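Local coordinates for protein cytochrome P450 reductase (Amycolatopsis methanolica 239, PDB 5OGX) that transfers electrons from NADH through FAD and a [2Fe-2S] cluster to a partner cytochrome P450 that O-demethylates lignin-derived aromatics, at residues 110-122 / 244-256. Residues are numbered along the deposited sequence; the frame is centred on the assembly and turned at random.
Sequences VADIARDTRRVLL and VRGAADLYDLGRF
Arg115 grips Asp249 side-on. Arg115 NE donates to Asp249 OD1 at 2.9 Å, and Arg115 NH1 to Asp249 OD2, both bonds nearly straight. Both oxygens lie in the guanidinium plane, but the carboxylate is turned 43° against it and is approached from above its own plane. The methyl of Ala248 sits over the centre of one guanidinium face. The Arg245 guanidinium lies over the opposite face, shifted toward its rim and 26° from parallel. These like charges are probably balanced by Asp249 and by Glu275, which also pairs with Arg115. Gly246 N bonds to Asp249 OD2 as well and helps fix the carboxylate. The backbone joins in, Arg115 N donating to Ala248 O at 2.9 Å. Replacing Arg115 by an alanine is likely to leave Asp249 without its two-pronged partner and to take away the group that packs on the Ala248 methyl.

Arg119 meets Asp252 end-on, with the two groups nearly coplanar. NH1 and NH2 each take a syn lone pair. The Arg119 chain bends at chi3 (-44°) to reach it. Arg255 NH2 makes a salt bridge to OD2 of Asp252, and Glu162 pairs with both arginines.

Between the two ion pairs, Ile113 CD1 makes a CH-pi contact over one face of Tyr251, 3.9 Å from the ring centroid. Tyr251 OH hydrogen-bonds to His164, an FAD-binding residue. The contact joins a bulged hairpin of the FAD-binding beta-barrel to the loop after strand 238-244 and the start of helix 253-262 in the NAD-binding domain, a domain interface of the ferredoxin reductase type.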
loop_
_atom_site.group_PDB
_atom_site.type_symbol
_atom_site.label_atom_id
_atom_site.label_comp_id
_atom_site.label_asym_id
_atom_site.label_seq_id
_atom_site.Cartn_x
_atom_site.Cartn_y
_atom_site.Cartn_z
ATOM N N VAL A 110 -18.164 -1.188 -11.378
ATOM C CA VAL A 110 -17.516 -2.413 -10.932
ATOM C C VAL A 110 -17.476 -3.349 -12.130
ATOM O O VAL A 110 -18.514 -3.621 -12.750
ATOM C CB VAL A 110 -18.224 -3.054 -9.723
ATOM C CG1 VAL A 110 -19.717 -3.126 -9.933
ATOM C CG2 VAL A 110 -17.650 -4.433 -9.440
ATOM N N ALA A 111 -16.280 -3.784 -12.500
ATOM C CA ALA A 111 -16.077 -4.493 -13.755
ATOM C C ALA A 111 -15.230 -5.729 -13.505
ATOM O O ALA A 111 -14.212 -5.660 -12.810
ATOM C CB ALA A 111 -15.403 -3.590 -14.796
ATOM N N ASP A 112 -15.653 -6.856 -14.068
ATOM C CA ASP A 112 -14.851 -8.073 -14.032
ATOM C C ASP A 112 -13.790 -7.944 -15.120
ATOM O O ASP A 112 -14.120 -7.900 -16.307
ATOM C CB ASP A 112 -15.737 -9.302 -14.246
ATOM C CG ASP A 112 -16.569 -9.641 -13.023
ATOM O OD1 ASP A 112 -15.996 -10.063 -11.999
ATOM O OD2 ASP A 112 -17.806 -9.464 -13.075
ATOM N N ILE A 113 -12.518 -7.847 -14.729
ATOM C CA ILE A 113 -11.457 -7.550 -15.685
ATOM C C ILE A 113 -10.536 -8.733 -15.952
ATOM O O ILE A 113 -9.794 -8.702 -16.948
ATOM C CB ILE A 113 -10.631 -6.316 -15.251
ATOM C CG1 ILE A 113 -9.921 -6.546 -13.908
ATOM C CG2 ILE A 113 -11.518 -5.079 -15.188
ATOM C CD1 ILE A 113 -9.038 -5.373 -13.504
ATOM N N ALA A 114 -10.560 -9.766 -15.121
ATOM C CA ALA A 114 -9.709 -10.941 -15.285
ATOM C C ALA A 114 -10.209 -12.001 -14.313
ATOM O O ALA A 114 -11.086 -11.739 -13.486
ATOM C CB ALA A 114 -8.230 -10.612 -15.044
ATOM N N ARG A 115 -9.646 -13.203 -14.425
ATOM C CA ARG A 115 -10.017 -14.279 -13.513
ATOM C C ARG A 115 -9.926 -13.809 -12.067
ATOM O O ARG A 115 -8.872 -13.344 -11.620
ATOM C CB ARG A 115 -9.122 -15.499 -13.717
ATOM C CG ARG A 115 -9.429 -16.631 -12.742
ATOM C CD ARG A 115 -8.773 -17.929 -13.183
ATOM N NE ARG A 115 -7.316 -17.819 -13.218
ATOM C CZ ARG A 115 -6.511 -18.777 -13.669
ATOM N NH1 ARG A 115 -5.197 -18.604 -13.667
ATOM N NH2 ARG A 115 -7.026 -19.910 -14.120
ATOM N N ASP A 116 -11.051 -13.908 -11.355
ATOM C CA ASP A 116 -11.145 -13.536 -9.940
ATOM C C ASP A 116 -10.681 -12.106 -9.673
ATOM O O ASP A 116 -10.201 -11.808 -8.580
ATOM C CB ASP A 116 -10.347 -14.499 -9.056
ATOM C CG ASP A 116 -10.991 -15.863 -8.949
ATOM O OD1 ASP A 116 -12.220 -15.961 -9.133
ATOM O OD2 ASP A 116 -10.259 -16.836 -8.678
ATOM N N THR A 117 -10.823 -11.204 -10.642
ATOM C CA THR A 117 -10.297 -9.850 -10.503
ATOM C C THR A 117 -11.349 -8.839 -10.925
ATOM O O THR A 117 -11.965 -8.985 -11.986
ATOM C CB THR A 117 -9.022 -9.655 -11.338
ATOM O OG1 THR A 117 -8.082 -10.691 -11.033
ATOM C CG2 THR A 117 -8.394 -8.311 -11.021
ATOM N N ARG A 118 -11.545 -7.812 -10.096
ATOM C CA ARG A 118 -12.475 -6.737 -10.399
ATOM C C ARG A 118 -11.802 -5.377 -10.277
ATOM O O ARG A 118 -10.979 -5.154 -9.383
ATOM C CB ARG A 118 -13.680 -6.776 -9.475
ATOM C CG ARG A 118 -14.728 -7.744 -9.965
ATOM C CD ARG A 118 -15.940 -7.822 -9.063
ATOM N NE ARG A 118 -17.028 -8.422 -9.828
ATOM C CZ ARG A 118 -18.320 -8.351 -9.524
ATOM N NH1 ARG A 118 -18.733 -7.701 -8.440
ATOM N NH2 ARG A 118 -19.202 -8.944 -10.322
ATOM N N ARG A 119 -12.185 -4.467 -11.164
ATOM C CA ARG A 119 -11.871 -3.055 -11.019
ATOM C C ARG A 119 -13.052 -2.377 -10.344
ATOM O O ARG A 119 -14.206 -2.620 -10.705
ATOM C CB ARG A 119 -11.589 -2.396 -12.373
ATOM C CG ARG A 119 -10.794 -1.085 -12.256
ATOM C CD ARG A 119 -10.830 -0.250 -13.535
ATOM N NE ARG A 119 -10.636 -1.053 -14.745
ATOM C CZ ARG A 119 -9.450 -1.434 -15.216
ATOM N NH1 ARG A 119 -8.322 -1.095 -14.584
ATOM N NH2 ARG A 119 -9.393 -2.161 -16.324
ATOM N N VAL A 120 -12.770 -1.541 -9.357
ATOM C CA VAL A 120 -13.804 -0.763 -8.695
ATOM C C VAL A 120 -13.433 0.706 -8.815
ATOM O O VAL A 120 -12.327 1.104 -8.435
ATOM C CB VAL A 120 -13.968 -1.174 -7.223
ATOM C CG1 VAL A 120 -14.960 -0.263 -6.542
ATOM C CG2 VAL A 120 -14.382 -2.647 -7.118
ATOM N N LEU A 121 -14.346 1.507 -9.349
ATOM C CA LEU A 121 -14.153 2.947 -9.454
ATOM C C LEU A 121 -15.065 3.614 -8.437
ATOM O O LEU A 121 -16.282 3.415 -8.474
ATOM C CB LEU A 121 -14.459 3.452 -10.865
ATOM C CG LEU A 121 -13.596 2.882 -11.983
ATOM C CD1 LEU A 121 -13.950 3.559 -13.304
ATOM C CD2 LEU A 121 -12.105 3.039 -11.668
ATOM N N LEU A 122 -14.480 4.390 -7.528
ATOM C CA LEU A 122 -15.221 5.073 -6.473
ATOM C C LEU A 122 -15.161 6.573 -6.715
ATOM O O LEU A 122 -14.077 7.166 -6.677
ATOM C CB LEU A 122 -14.644 4.751 -5.092
ATOM C CG LEU A 122 -14.627 3.307 -4.598
ATOM C CD1 LEU A 122 -14.069 3.288 -3.176
ATOM C CD2 LEU A 122 -16.040 2.721 -4.657
ATOM N N VAL A 244 1.502 -13.782 -11.819
ATOM C CA VAL A 244 0.173 -14.371 -11.714
ATOM C C VAL A 244 0.280 -15.869 -11.974
ATOM O O VAL A 244 1.318 -16.385 -12.388
ATOM C CB VAL A 244 -0.827 -13.745 -12.709
ATOM C CG1 VAL A 244 -1.057 -12.264 -12.411
ATOM C CG2 VAL A 244 -0.323 -13.925 -14.121
ATOM N N ARG A 245 -0.823 -16.570 -11.725
ATOM C CA ARG A 245 -0.840 -18.009 -11.952
ATOM C C ARG A 245 -0.869 -18.342 -13.441
ATOM O O ARG A 245 -0.185 -19.271 -13.889
ATOM C CB ARG A 245 -2.038 -18.629 -11.237
ATOM C CG ARG A 245 -1.801 -18.866 -9.754
ATOM C CD ARG A 245 -3.030 -19.473 -9.087
ATOM N NE ARG A 245 -4.220 -18.651 -9.293
ATOM C CZ ARG A 245 -5.299 -19.044 -9.963
ATOM N NH1 ARG A 245 -5.353 -20.258 -10.500
ATOM N NH2 ARG A 245 -6.330 -18.221 -10.097
ATOM N N GLY A 246 -1.676 -17.619 -14.217
ATOM C CA GLY A 246 -1.841 -17.939 -15.626
ATOM C C GLY A 246 -2.304 -16.723 -16.396
ATOM O O GLY A 246 -2.614 -15.678 -15.819
ATOM N N ALA A 247 -2.379 -16.884 -17.726
ATOM C CA ALA A 247 -2.743 -15.755 -18.576
ATOM C C ALA A 247 -4.134 -15.233 -18.251
ATOM O O ALA A 247 -4.406 -14.037 -18.428
ATOM C CB ALA A 247 -2.652 -16.148 -20.051
ATOM N N ALA A 248 -5.015 -16.098 -17.744
ATOM C CA ALA A 248 -6.368 -15.673 -17.412
ATOM C C ALA A 248 -6.393 -14.623 -16.312
ATOM O O ALA A 248 -7.403 -13.919 -16.160
ATOM C CB ALA A 248 -7.207 -16.885 -17.000
ATOM N N ASP A 249 -5.309 -14.507 -15.540
ATOM C CA ASP A 249 -5.196 -13.534 -14.460
ATOM C C ASP A 249 -4.705 -12.166 -14.921
ATOM O O ASP A 249 -4.691 -11.226 -14.117
ATOM C CB ASP A 249 -4.234 -14.053 -13.388
ATOM C CG ASP A 249 -4.665 -15.383 -12.802
ATOM O OD1 ASP A 249 -5.830 -15.493 -12.373
ATOM O OD2 ASP A 249 -3.829 -16.310 -12.753
ATOM N N LEU A 250 -4.276 -12.031 -16.171
ATOM C CA LEU A 250 -3.662 -10.788 -16.612
ATOM C C LEU A 250 -4.735 -9.782 -16.991
ATOM O O LEU A 250 -5.843 -10.150 -17.405
ATOM C CB LEU A 250 -2.722 -11.033 -17.800
ATOM C CG LEU A 250 -1.554 -11.999 -17.572
ATOM C CD1 LEU A 250 -0.916 -12.394 -18.894
ATOM C CD2 LEU A 250 -0.530 -11.342 -16.627
ATOM N N TYR A 251 -4.410 -8.500 -16.837
ATOM C CA TYR A 251 -5.364 -7.459 -17.187
ATOM C C TYR A 251 -4.636 -6.181 -17.577
ATOM O O TYR A 251 -3.437 -6.018 -17.334
ATOM C CB TYR A 251 -6.365 -7.187 -16.043
ATOM C CG TYR A 251 -5.770 -6.737 -14.727
ATOM C CD1 TYR A 251 -5.399 -7.669 -13.759
ATOM C CD2 TYR A 251 -5.617 -5.382 -14.428
ATOM C CE1 TYR A 251 -4.873 -7.275 -12.545
ATOM C CE2 TYR A 251 -5.088 -4.973 -13.200
ATOM C CZ TYR A 251 -4.717 -5.932 -12.268
ATOM O OH TYR A 251 -4.204 -5.544 -11.054
ATOM N N ASP A 252 -5.387 -5.293 -18.233
ATOM C CA ASP A 252 -4.906 -3.976 -18.653
ATOM C C ASP A 252 -3.670 -4.065 -19.548
ATOM O O ASP A 252 -2.831 -3.162 -19.555
ATOM C CB ASP A 252 -4.630 -3.082 -17.441
ATOM C CG ASP A 252 -5.895 -2.470 -16.891
ATOM O OD1 ASP A 252 -6.951 -2.640 -17.543
ATOM O OD2 ASP A 252 -5.835 -1.841 -15.811
ATOM N N LEU A 253 -3.547 -5.141 -20.328
ATOM C CA LEU A 253 -2.378 -5.263 -21.192
ATOM C C LEU A 253 -2.302 -4.097 -22.173
ATOM O O LEU A 253 -1.213 -3.570 -22.435
ATOM C CB LEU A 253 -2.403 -6.605 -21.926
ATOM C CG LEU A 253 -2.393 -7.804 -20.969
ATOM C CD1 LEU A 253 -2.474 -9.124 -21.722
ATOM C CD2 LEU A 253 -1.145 -7.767 -20.074
ATOM N N GLY A 254 -3.450 -3.641 -22.677
ATOM C CA GLY A 254 -3.441 -2.514 -23.602
ATOM C C GLY A 254 -2.939 -1.236 -22.956
ATOM O O GLY A 254 -2.223 -0.448 -23.588
ATOM N N ARG A 255 -3.294 -1.020 -21.683
ATOM C CA ARG A 255 -2.833 0.167 -20.964
ATOM C C ARG A 255 -1.320 0.153 -20.797
ATOM O O ARG A 255 -0.656 1.173 -21.010
ATOM C CB ARG A 255 -3.515 0.279 -19.590
ATOM C CG ARG A 255 -2.753 1.199 -18.643
ATOM C CD ARG A 255 -3.630 2.057 -17.728
ATOM N NE ARG A 255 -4.274 1.234 -16.720
ATOM C CZ ARG A 255 -4.751 1.654 -15.546
ATOM N NH1 ARG A 255 -4.677 2.924 -15.166
ATOM N NH2 ARG A 255 -5.331 0.776 -14.748
ATOM N N PHE A 256 -0.749 -0.997 -20.425
ATOM C CA PHE A 256 0.698 -1.057 -20.267
ATOM C C PHE A 256 1.405 -0.940 -21.607
ATOM O O PHE A 256 2.506 -0.384 -21.673
ATOM C CB PHE A 256 1.093 -2.341 -19.546
ATOM C CG PHE A 256 0.512 -2.439 -18.170
ATOM C CD1 PHE A 256 0.825 -1.489 -17.222
ATOM C CD2 PHE A 256 -0.377 -3.446 -17.846
ATOM C CE1 PHE A 256 0.266 -1.556 -15.931
ATOM C CE2 PHE A 256 -0.942 -3.517 -16.589
ATOM C CZ PHE A 256 -0.606 -2.571 -15.623
HETATM O O HOH W 1 -8.109 -9.726 -18.759
HETATM O O HOH W 2 -5.368 -10.740 -11.491
#